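Local coordinates for hypothetical protein PH1933 (Pyrococcus horikoshii, PDB 1WWZ) that binds acetyl coenzyme A and probably transfers its acetyl group to a still unidentified acceptor, as members of the GNAT acetyltransferase family do, at residues Ala53-Lys61 / Ile102-Phe113; Lys65-Trp76 / Gly86-Phe97. All blocks are in the same frame, centred on the assembly; numbering follows the deposited sequence.

Contact 1. Residues Ala53-Lys61 / Ile102-Phe113. With ACO (acetyl coenzyme *a), chain C.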
# COMPACT_ATOMS: atom_id res chain seq x y z
N ALA A 53 21.66 -1.43 -0.46
CA ALA A 53 20.35 -1.83 0.04
C ALA A 53 19.56 -2.83 -0.81
O ALA A 53 18.36 -2.66 -1.04
CB ALA A 53 19.50 -0.58 0.27
N SER A 54 20.23 -3.89 -1.27
CA SER A 54 19.57 -4.89 -2.09
C SER A 54 18.34 -5.48 -1.40
O SER A 54 17.34 -5.80 -2.05
CB SER A 54 20.55 -6.02 -2.43
OG SER A 54 21.14 -6.54 -1.25
N ASP A 55 18.40 -5.60 -0.08
CA ASP A 55 17.30 -6.16 0.69
C ASP A 55 16.00 -5.38 0.56
O ASP A 55 14.93 -5.90 0.86
CB ASP A 55 17.70 -6.27 2.17
CG ASP A 55 16.65 -6.97 3.01
OD1 ASP A 55 16.20 -8.07 2.60
OD2 ASP A 55 16.28 -6.44 4.08
N GLY A 56 16.08 -4.13 0.12
CA GLY A 56 14.88 -3.31 -0.02
C GLY A 56 14.70 -2.77 -1.43
O GLY A 56 14.12 -1.71 -1.63
N PHE A 57 15.21 -3.52 -2.40
CA PHE A 57 15.12 -3.14 -3.81
C PHE A 57 13.85 -3.79 -4.37
O PHE A 57 13.83 -4.99 -4.65
CB PHE A 57 16.36 -3.66 -4.54
CG PHE A 57 16.78 -2.81 -5.71
CD1 PHE A 57 17.99 -2.12 -5.68
CD2 PHE A 57 15.99 -2.74 -6.85
CE1 PHE A 57 18.40 -1.37 -6.78
CE2 PHE A 57 16.40 -1.98 -7.95
CZ PHE A 57 17.61 -1.30 -7.91
N PHE A 58 12.80 -2.99 -4.52
CA PHE A 58 11.52 -3.47 -5.03
C PHE A 58 11.27 -3.02 -6.45
O PHE A 58 11.55 -1.87 -6.80
CB PHE A 58 10.38 -2.96 -4.14
CG PHE A 58 10.34 -3.58 -2.79
CD1 PHE A 58 9.73 -4.82 -2.60
CD2 PHE A 58 10.93 -2.95 -1.70
CE1 PHE A 58 9.72 -5.42 -1.34
CE2 PHE A 58 10.93 -3.54 -0.44
CZ PHE A 58 10.32 -4.78 -0.26
N VAL A 59 10.73 -3.91 -7.27
CA VAL A 59 10.42 -3.56 -8.65
C VAL A 59 8.94 -3.79 -8.95
O VAL A 59 8.32 -4.70 -8.39
CB VAL A 59 11.25 -4.39 -9.66
CG1 VAL A 59 12.73 -4.04 -9.52
CG2 VAL A 59 11.02 -5.88 -9.43
N ALA A 60 8.39 -2.94 -9.81
CA ALA A 60 7.00 -3.06 -10.22
C ALA A 60 7.08 -3.71 -11.60
O ALA A 60 7.87 -3.28 -12.45
CB ALA A 60 6.35 -1.68 -10.33
N LYS A 61 6.29 -4.75 -11.81
CA LYS A 61 6.31 -5.43 -13.09
C LYS A 61 4.94 -5.62 -13.71
O LYS A 61 3.95 -5.84 -13.01
CB LYS A 61 7.00 -6.79 -12.94
CG LYS A 61 8.46 -6.71 -12.53
CD LYS A 61 9.07 -8.08 -12.31
CE LYS A 61 9.07 -8.92 -13.58
NZ LYS A 61 9.64 -10.27 -13.35
N ILE A 102 1.28 3.19 -10.29
CA ILE A 102 2.38 2.27 -10.03
C ILE A 102 3.31 2.83 -8.95
O ILE A 102 3.72 2.10 -8.05
CB ILE A 102 3.18 1.98 -11.32
CG1 ILE A 102 2.29 1.21 -12.30
CG2 ILE A 102 4.43 1.17 -10.99
CD1 ILE A 102 2.92 0.99 -13.66
N GLY A 103 3.63 4.11 -9.05
CA GLY A 103 4.50 4.73 -8.05
C GLY A 103 3.90 4.61 -6.67
O GLY A 103 4.59 4.31 -5.70
N ARG A 104 2.59 4.85 -6.58
CA ARG A 104 1.88 4.75 -5.32
C ARG A 104 2.06 3.36 -4.72
O ARG A 104 2.31 3.22 -3.53
CB ARG A 104 0.39 5.04 -5.53
CG ARG A 104 -0.45 5.04 -4.27
CD ARG A 104 -1.93 5.19 -4.62
NE ARG A 104 -2.24 6.47 -5.25
CZ ARG A 104 -2.36 7.62 -4.59
NH1 ARG A 104 -2.19 7.65 -3.28
NH2 ARG A 104 -2.66 8.73 -5.24
N LYS A 105 1.94 2.33 -5.55
CA LYS A 105 2.09 0.95 -5.07
C LYS A 105 3.49 0.70 -4.54
O LYS A 105 3.68 0.04 -3.51
CB LYS A 105 1.77 -0.05 -6.18
CG LYS A 105 0.34 0.03 -6.70
CD LYS A 105 0.09 -1.02 -7.77
CE LYS A 105 0.09 -2.42 -7.19
NZ LYS A 105 -1.03 -2.61 -6.22
N LEU A 106 4.48 1.22 -5.25
CA LEU A 106 5.86 1.05 -4.83
C LEU A 106 6.13 1.78 -3.53
O LEU A 106 6.82 1.26 -2.65
CB LEU A 106 6.81 1.55 -5.93
CG LEU A 106 6.99 0.62 -7.14
CD1 LEU A 106 7.72 1.35 -8.25
CD2 LEU A 106 7.76 -0.64 -6.73
N LEU A 107 5.57 2.98 -3.38
CA LEU A 107 5.78 3.76 -2.16
C LEU A 107 5.13 3.09 -0.95
O LEU A 107 5.73 3.03 0.13
CB LEU A 107 5.26 5.19 -2.33
CG LEU A 107 5.55 6.19 -1.21
CD1 LEU A 107 7.04 6.21 -0.89
CD2 LEU A 107 5.08 7.58 -1.63
N ILE A 108 3.92 2.58 -1.13
CA ILE A 108 3.23 1.89 -0.05
C ILE A 108 4.04 0.67 0.37
O ILE A 108 4.19 0.38 1.56
CB ILE A 108 1.81 1.47 -0.49
CG1 ILE A 108 0.93 2.72 -0.62
CG2 ILE A 108 1.21 0.48 0.51
CD1 ILE A 108 -0.46 2.45 -1.20
N THR A 109 4.57 -0.05 -0.62
CA THR A 109 5.39 -1.23 -0.36
C THR A 109 6.61 -0.81 0.45
O THR A 109 7.01 -1.48 1.40
CB THR A 109 5.85 -1.88 -1.67
OG1 THR A 109 4.71 -2.34 -2.40
CG2 THR A 109 6.78 -3.06 -1.40
N CYS A 110 7.21 0.31 0.05
CA CYS A 110 8.38 0.84 0.74
C CYS A 110 8.07 1.21 2.19
O CYS A 110 8.84 0.87 3.10
CB CYS A 110 8.90 2.09 0.01
SG CYS A 110 10.15 3.02 0.93
N LEU A 111 6.95 1.89 2.41
CA LEU A 111 6.58 2.29 3.76
C LEU A 111 6.33 1.09 4.66
O LEU A 111 6.71 1.09 5.83
CB LEU A 111 5.34 3.20 3.73
CG LEU A 111 5.54 4.55 3.04
CD1 LEU A 111 4.32 5.43 3.28
CD2 LEU A 111 6.77 5.23 3.60
N ASP A 112 5.70 0.05 4.10
CA ASP A 112 5.41 -1.16 4.84
C ASP A 112 6.71 -1.90 5.17
O ASP A 112 6.89 -2.39 6.28
CB ASP A 112 4.50 -2.08 4.02
CG ASP A 112 4.20 -3.38 4.73
OD1 ASP A 112 3.46 -3.37 5.73
OD2 ASP A 112 4.71 -4.43 4.28
N PHE A 113 7.61 -1.98 4.20
CA PHE A 113 8.89 -2.65 4.42
C PHE A 113 9.72 -1.94 5.49
O PHE A 113 10.14 -2.56 6.47
CB PHE A 113 9.69 -2.69 3.11
CG PHE A 113 11.08 -3.25 3.25
CD1 PHE A 113 11.28 -4.60 3.50
CD2 PHE A 113 12.19 -2.41 3.16
CE1 PHE A 113 12.56 -5.12 3.65
CE2 PHE A 113 13.48 -2.92 3.31
CZ PHE A 113 13.67 -4.28 3.55
N1A ACO C . 2.20 16.41 -10.51
C2A ACO C . 1.37 16.40 -9.47
N3A ACO C . 1.14 15.35 -8.63
C4A ACO C . 1.89 14.21 -8.96
C5A ACO C . 2.76 14.14 -10.03
C6A ACO C . 2.91 15.33 -10.85
N6A ACO C . 3.72 15.36 -11.92
N7A ACO C . 3.34 12.87 -10.09
C8A ACO C . 2.82 12.23 -9.09
N9A ACO C . 1.92 12.98 -8.33
C1B ACO C . 1.15 12.60 -7.16
C2B ACO C . -0.37 12.53 -7.38
O2B ACO C . -0.99 12.79 -6.11
C3B ACO C . -0.55 11.10 -7.97
O3B ACO C . -1.89 10.69 -7.64
P3B ACO C . -3.20 10.88 -8.56
O7A ACO C . -3.33 12.37 -8.70
O8A ACO C . -4.29 10.30 -7.80
O9A ACO C . -2.92 10.19 -9.84
C4B ACO C . 0.46 10.30 -7.18
O4B ACO C . 1.42 11.30 -6.72
C5B ACO C . 1.30 9.33 -7.99
O5B ACO C . 0.55 8.55 -8.91
P1A ACO C . 1.29 7.35 -9.65
O1A ACO C . 0.59 7.12 -10.91
O2A ACO C . 1.40 6.19 -8.69
O3A ACO C . 2.70 8.10 -10.05
P2A ACO C . 3.91 7.48 -10.80
O4A ACO C . 4.10 8.38 -11.96
O5A ACO C . 3.59 6.05 -11.06
O6A ACO C . 5.12 7.56 -9.83
CBP ACO C . 7.17 8.97 -9.61
CCP ACO C . 5.70 8.83 -9.29
CDP ACO C . 7.66 10.28 -8.89
CEP ACO C . 7.94 7.73 -9.09
CAP ACO C . 7.32 9.07 -11.17
OAP ACO C . 6.64 10.24 -11.63
C9P ACO C . 8.78 9.17 -11.70
O9P ACO C . 9.41 8.17 -12.02
N8P ACO C . 9.32 10.43 -11.78
C7P ACO C . 10.70 10.71 -12.25
C6P ACO C . 11.80 10.30 -11.26
C5P ACO C . 11.68 11.00 -9.93
O5P ACO C . 11.49 12.24 -9.87
N4P ACO C . 11.79 10.29 -8.82
C3P ACO C . 11.75 10.59 -7.38
C2P ACO C . 13.15 11.11 -7.05
S1P ACO C . 13.18 11.47 -5.21
C ACO C . 13.84 10.19 -4.70
O ACO C . 14.27 9.15 -5.38
CH3 ACO C . 14.22 9.75 -3.15
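F58 drives the edge of its ring into the face of F113 in a T-shaped (edge-to-face) pair, with F58 CE2 3.7 Å from F113 CG and the planes 71° from one another. The same F58 ring carries the methyl of T109 over one face: T109 CG2 stands 3.7 Å from the centroid, close to the ring normal, in a CH-pi contact. With OG1 beside the backbone N (chi1 -63°), the T109 methyl is anti to that N, which turns it toward the strand. At the end of the contact, F113 reaches past F58 to the turn before the strand, where its CE2 lies 3.6 Å from G56 CA and its CZ 3.4 Å from D55 OD2; that carboxylate is engaged in salt bridges to K8 and K74. Strand 57-61 and helix 102-113 run nearly antiparallel, at 151°, and belong to the GNAT fold, in which this helix packs on the sheet and offers its first turn to the cofactor pyrophosphate. Replacing F113 by an alanine would probably leave the edge of F58 without its aromatic face and open a gap beside G56. Toward the helix start, L106 lays CD2 against the strand backbone, 3.9 Å from A60 N and near F58 O, and CD1 against A60 CB. I102 CG2 presses on A60 CB at 3.5 Å, a tight contact. Immediately beyond, G103 N and R104 N donate to acetyl-CoA O5A and O2A, respectively, each at 2.8 Å.

Contact 2. Residues Lys65-Trp76 / Gly86-Phe97. With ACO (acetyl coenzyme *a), chain C.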
# COMPACT_ATOMS: atom_id res chain seq x y z
N LYS A 65 8.40 -7.53 -17.85
CA LYS A 65 9.22 -6.32 -17.85
C LYS A 65 9.05 -5.48 -16.60
O LYS A 65 7.96 -5.34 -16.05
CB LYS A 65 8.90 -5.45 -19.07
CG LYS A 65 7.50 -4.84 -19.06
CD LYS A 65 7.27 -3.93 -20.28
CE LYS A 65 7.57 -2.46 -19.96
NZ LYS A 65 8.37 -1.79 -21.03
N ILE A 66 10.17 -4.91 -16.15
CA ILE A 66 10.17 -4.04 -14.99
C ILE A 66 9.75 -2.67 -15.52
O ILE A 66 10.28 -2.20 -16.52
CB ILE A 66 11.59 -3.92 -14.39
CG1 ILE A 66 12.01 -5.28 -13.82
CG2 ILE A 66 11.62 -2.83 -13.34
CD1 ILE A 66 13.42 -5.29 -13.26
N VAL A 67 8.77 -2.05 -14.87
CA VAL A 67 8.30 -0.74 -15.32
C VAL A 67 8.56 0.35 -14.29
O VAL A 67 8.27 1.51 -14.53
CB VAL A 67 6.79 -0.78 -15.63
CG1 VAL A 67 6.50 -1.85 -16.67
CG2 VAL A 67 5.99 -1.01 -14.37
N GLY A 68 9.11 -0.05 -13.15
CA GLY A 68 9.40 0.92 -12.11
C GLY A 68 10.09 0.25 -10.94
O GLY A 68 10.06 -0.97 -10.82
N PHE A 69 10.73 1.04 -10.08
CA PHE A 69 11.39 0.47 -8.92
C PHE A 69 11.64 1.49 -7.84
O PHE A 69 11.58 2.70 -8.08
CB PHE A 69 12.70 -0.24 -9.33
CG PHE A 69 13.80 0.69 -9.78
CD1 PHE A 69 14.76 1.14 -8.88
CD2 PHE A 69 13.92 1.06 -11.12
CE1 PHE A 69 15.82 1.95 -9.30
CE2 PHE A 69 14.97 1.87 -11.56
CZ PHE A 69 15.93 2.31 -10.65
N ILE A 70 11.88 1.00 -6.63
CA ILE A 70 12.15 1.87 -5.50
C ILE A 70 13.20 1.16 -4.66
O ILE A 70 13.18 -0.06 -4.53
CB ILE A 70 10.85 2.16 -4.69
CG1 ILE A 70 11.13 3.20 -3.61
CG2 ILE A 70 10.29 0.87 -4.09
CD1 ILE A 70 9.85 3.78 -2.98
N VAL A 71 14.13 1.93 -4.13
CA VAL A 71 15.22 1.39 -3.32
C VAL A 71 15.03 1.84 -1.88
O VAL A 71 15.15 3.03 -1.59
CB VAL A 71 16.58 1.87 -3.85
CG1 VAL A 71 17.71 1.31 -3.01
CG2 VAL A 71 16.73 1.45 -5.31
N CYS A 72 14.74 0.88 -1.01
CA CYS A 72 14.49 1.15 0.41
C CYS A 72 15.63 0.64 1.28
O CYS A 72 15.96 -0.54 1.25
CB CYS A 72 13.18 0.47 0.81
SG CYS A 72 11.88 0.63 -0.45
N ASP A 73 16.22 1.54 2.06
CA ASP A 73 17.35 1.20 2.92
C ASP A 73 16.94 1.22 4.39
O ASP A 73 16.70 2.29 4.95
CB ASP A 73 18.48 2.21 2.70
CG ASP A 73 19.82 1.72 3.23
OD1 ASP A 73 19.83 0.92 4.19
OD2 ASP A 73 20.86 2.15 2.69
N LYS A 74 16.89 0.06 5.03
CA LYS A 74 16.50 -0.02 6.44
C LYS A 74 17.68 0.30 7.35
O LYS A 74 17.52 0.39 8.57
CB LYS A 74 15.98 -1.42 6.77
CG LYS A 74 17.04 -2.51 6.67
CD LYS A 74 16.48 -3.87 7.06
CE LYS A 74 17.59 -4.92 7.19
NZ LYS A 74 18.33 -5.14 5.91
N ASP A 75 18.86 0.49 6.76
CA ASP A 75 20.06 0.76 7.54
C ASP A 75 20.83 2.00 7.08
O ASP A 75 22.00 1.91 6.70
CB ASP A 75 20.95 -0.48 7.50
CG ASP A 75 22.21 -0.33 8.32
OD1 ASP A 75 22.13 0.20 9.45
OD2 ASP A 75 23.29 -0.75 7.84
N TRP A 76 20.17 3.16 7.12
CA TRP A 76 20.81 4.39 6.69
C TRP A 76 21.11 5.35 7.84
O TRP A 76 20.22 5.70 8.62
CB TRP A 76 19.92 5.11 5.67
CG TRP A 76 20.60 6.26 5.03
CD1 TRP A 76 20.34 7.59 5.22
CD2 TRP A 76 21.68 6.19 4.09
NE1 TRP A 76 21.20 8.35 4.46
CE2 TRP A 76 22.03 7.52 3.76
CE3 TRP A 76 22.39 5.14 3.50
CZ2 TRP A 76 23.06 7.82 2.85
CZ3 TRP A 76 23.42 5.44 2.60
CH2 TRP A 76 23.74 6.77 2.29
N GLY A 86 15.44 5.00 8.12
CA GLY A 86 15.13 4.35 6.86
C GLY A 86 15.35 5.39 5.79
O GLY A 86 15.27 6.59 6.07
N ALA A 87 15.65 4.96 4.58
CA ALA A 87 15.87 5.92 3.50
C ALA A 87 15.37 5.37 2.18
O ALA A 87 15.28 4.16 2.00
CB ALA A 87 17.36 6.25 3.39
N ILE A 88 15.02 6.28 1.27
CA ILE A 88 14.60 5.91 -0.07
C ILE A 88 15.73 6.49 -0.92
O ILE A 88 15.89 7.71 -0.99
CB ILE A 88 13.26 6.58 -0.47
CG1 ILE A 88 12.15 6.15 0.49
CG2 ILE A 88 12.91 6.20 -1.91
CD1 ILE A 88 10.77 6.75 0.18
N HIS A 89 16.52 5.63 -1.55
CA HIS A 89 17.64 6.08 -2.37
C HIS A 89 17.26 6.41 -3.81
O HIS A 89 17.88 7.26 -4.43
CB HIS A 89 18.75 5.03 -2.39
CG HIS A 89 19.44 4.85 -1.08
ND1 HIS A 89 20.00 5.90 -0.39
CD2 HIS A 89 19.69 3.74 -0.35
CE1 HIS A 89 20.57 5.45 0.71
NE2 HIS A 89 20.40 4.14 0.76
N GLU A 90 16.26 5.71 -4.33
CA GLU A 90 15.82 5.93 -5.69
C GLU A 90 14.36 5.51 -5.82
O GLU A 90 13.90 4.66 -5.07
CB GLU A 90 16.69 5.15 -6.67
CG GLU A 90 16.44 5.55 -8.11
CD GLU A 90 16.46 7.06 -8.28
OE1 GLU A 90 17.56 7.65 -8.25
OE2 GLU A 90 15.37 7.66 -8.42
N PHE A 91 13.66 6.11 -6.77
CA PHE A 91 12.24 5.84 -6.95
C PHE A 91 11.88 6.36 -8.33
O PHE A 91 11.88 7.57 -8.56
CB PHE A 91 11.48 6.58 -5.85
CG PHE A 91 9.99 6.45 -5.92
CD1 PHE A 91 9.38 5.33 -6.47
CD2 PHE A 91 9.18 7.45 -5.37
CE1 PHE A 91 8.00 5.19 -6.46
CE2 PHE A 91 7.79 7.31 -5.35
CZ PHE A 91 7.20 6.18 -5.90
N VAL A 92 11.58 5.46 -9.26
CA VAL A 92 11.26 5.91 -10.61
C VAL A 92 10.40 4.92 -11.37
O VAL A 92 10.51 3.71 -11.20
CB VAL A 92 12.57 6.18 -11.40
CG1 VAL A 92 13.42 4.91 -11.44
CG2 VAL A 92 12.26 6.66 -12.81
N VAL A 93 9.53 5.46 -12.21
CA VAL A 93 8.64 4.65 -13.02
C VAL A 93 8.78 5.06 -14.48
O VAL A 93 8.91 6.24 -14.79
CB VAL A 93 7.17 4.85 -12.58
CG1 VAL A 93 6.24 4.14 -13.55
CG2 VAL A 93 6.98 4.32 -11.17
N ASP A 94 8.79 4.07 -15.37
CA ASP A 94 8.90 4.33 -16.81
C ASP A 94 7.90 5.42 -17.18
O ASP A 94 6.74 5.38 -16.77
CB ASP A 94 8.59 3.05 -17.58
CG ASP A 94 8.68 3.24 -19.09
OD1 ASP A 94 7.88 4.02 -19.64
OD2 ASP A 94 9.56 2.61 -19.70
N LYS A 95 8.35 6.40 -17.96
CA LYS A 95 7.50 7.51 -18.37
C LYS A 95 6.16 7.05 -18.94
O LYS A 95 5.12 7.62 -18.62
CB LYS A 95 8.24 8.37 -19.40
CG LYS A 95 7.45 9.59 -19.89
CD LYS A 95 7.02 10.50 -18.75
CE LYS A 95 8.21 11.08 -17.99
NZ LYS A 95 9.10 11.91 -18.84
N LYS A 96 6.20 6.02 -19.77
CA LYS A 96 4.99 5.50 -20.40
C LYS A 96 4.02 4.87 -19.40
O LYS A 96 2.83 4.72 -19.68
CB LYS A 96 5.35 4.47 -21.46
CG LYS A 96 6.22 5.02 -22.58
CD LYS A 96 6.50 3.97 -23.63
CE LYS A 96 7.33 4.53 -24.78
NZ LYS A 96 7.51 3.54 -25.87
N PHE A 97 4.54 4.50 -18.23
CA PHE A 97 3.71 3.86 -17.21
C PHE A 97 3.37 4.76 -16.03
O PHE A 97 2.75 4.32 -15.07
CB PHE A 97 4.40 2.60 -16.71
CG PHE A 97 4.40 1.48 -17.70
CD1 PHE A 97 3.39 0.53 -17.70
CD2 PHE A 97 5.40 1.40 -18.67
CE1 PHE A 97 3.37 -0.49 -18.65
CE2 PHE A 97 5.38 0.39 -19.63
CZ PHE A 97 4.37 -0.56 -19.61
N1A ACO C . 2.20 16.41 -10.51
C2A ACO C . 1.37 16.40 -9.47
N3A ACO C . 1.14 15.35 -8.63
C4A ACO C . 1.89 14.21 -8.96
C5A ACO C . 2.76 14.14 -10.03
C6A ACO C . 2.91 15.33 -10.85
N6A ACO C . 3.72 15.36 -11.92
N7A ACO C . 3.34 12.87 -10.09
C8A ACO C . 2.82 12.23 -9.09
N9A ACO C . 1.92 12.98 -8.33
C1B ACO C . 1.15 12.60 -7.16
C2B ACO C . -0.37 12.53 -7.38
O2B ACO C . -0.99 12.79 -6.11
C3B ACO C . -0.55 11.10 -7.97
O3B ACO C . -1.89 10.69 -7.64
P3B ACO C . -3.20 10.88 -8.56
O7A ACO C . -3.33 12.37 -8.70
O8A ACO C . -4.29 10.30 -7.80
O9A ACO C . -2.92 10.19 -9.84
C4B ACO C . 0.46 10.30 -7.18
O4B ACO C . 1.42 11.30 -6.72
C5B ACO C . 1.30 9.33 -7.99
O5B ACO C . 0.55 8.55 -8.91
P1A ACO C . 1.29 7.35 -9.65
O1A ACO C . 0.59 7.12 -10.91
O2A ACO C . 1.40 6.19 -8.69
O3A ACO C . 2.70 8.10 -10.05
P2A ACO C . 3.91 7.48 -10.80
O4A ACO C . 4.10 8.38 -11.96
O5A ACO C . 3.59 6.05 -11.06
O6A ACO C . 5.12 7.56 -9.83
CBP ACO C . 7.17 8.97 -9.61
CCP ACO C . 5.70 8.83 -9.29
CDP ACO C . 7.66 10.28 -8.89
CEP ACO C . 7.94 7.73 -9.09
CAP ACO C . 7.32 9.07 -11.17
OAP ACO C . 6.64 10.24 -11.63
C9P ACO C . 8.78 9.17 -11.70
O9P ACO C . 9.41 8.17 -12.02
N8P ACO C . 9.32 10.43 -11.78
C7P ACO C . 10.70 10.71 -12.25
C6P ACO C . 11.80 10.30 -11.26
C5P ACO C . 11.68 11.00 -9.93
O5P ACO C . 11.49 12.24 -9.87
N4P ACO C . 11.79 10.29 -8.82
C3P ACO C . 11.75 10.59 -7.38
C2P ACO C . 13.15 11.11 -7.05
S1P ACO C . 13.18 11.47 -5.21
C ACO C . 13.84 10.19 -4.70
O ACO C . 14.27 9.15 -5.38
CH3 ACO C . 14.22 9.75 -3.15
O HOH W 1 8.33 1.21 -22.10
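The antiparallel hairpin of strands 65-78 and 83-93 forms the middle of the GNAT sheet, and its second strand binds the pantetheine arm of acetyl-CoA. Backbone bonds join the strands from D94 N to V67 O at one end to the paired D73 and A87 at the other; on the other side of strand 65-78, V67 and G68 form a classic beta bulge against A60 of strand 57-62. Near the bulge, V67 CG1 sits over the centre of the F97 ring, 3.7 Å from its centroid. On the face shared by I70 and F91, the F91 ring lies between two alkyl groups: I70 CD1 covers one side, off-centre, and the cofactor methyl CEP covers the other, centrally. F69, on the other face, lies alongside V92 and is touched by V92 CG1 at 3.4 Å from its CE2. At the far end H89 NE2 donates over 2.8 Å to D73 OD2, which accepts with its anti lone pair and lies almost in the imidazole plane. W76 receives the edge of that imidazole on its indole face, with H89 CE1 3.3 Å from W76 CE3 and the planes at 79°; CG of W76 is anti to its N (chi1 -171°), which brings the indole across A87 and H89. D73 OD1 meanwhile accepts from D75 N in an Asx turn. F91 O accepts from cofactor N4P and V93 N donates to O9P, both at 2.7 Å, so the pantetheine amides bond to this strand much as a neighbouring strand would, as in other GNAT enzymes, while the bond to D73 and the indole probably fix the rotation of H89.

After strand 5-8 and three helices the chain enters strand 57-61, one side of contact 1, and turns directly into strand 65-78, which pairs with strand 83-93 in contact 2. That short hairpin closes before the chain reaches helix 102-113, which returns to strand 57-61 and completes contact 1, so contact 2 is nested within the larger loop. The two are joined through the sheet: G56 O lies 2.7 Å from C72 N and A60 N 2.8 Å from G68 O, both probable hydrogen bonds. The helix packs across strands 5-8, 57-62, 65-78 and 83-93, and both contacts meet the same acetyl-CoA, the helix N terminus at its pyrophosphate and strand 83-93 at its pantetheine.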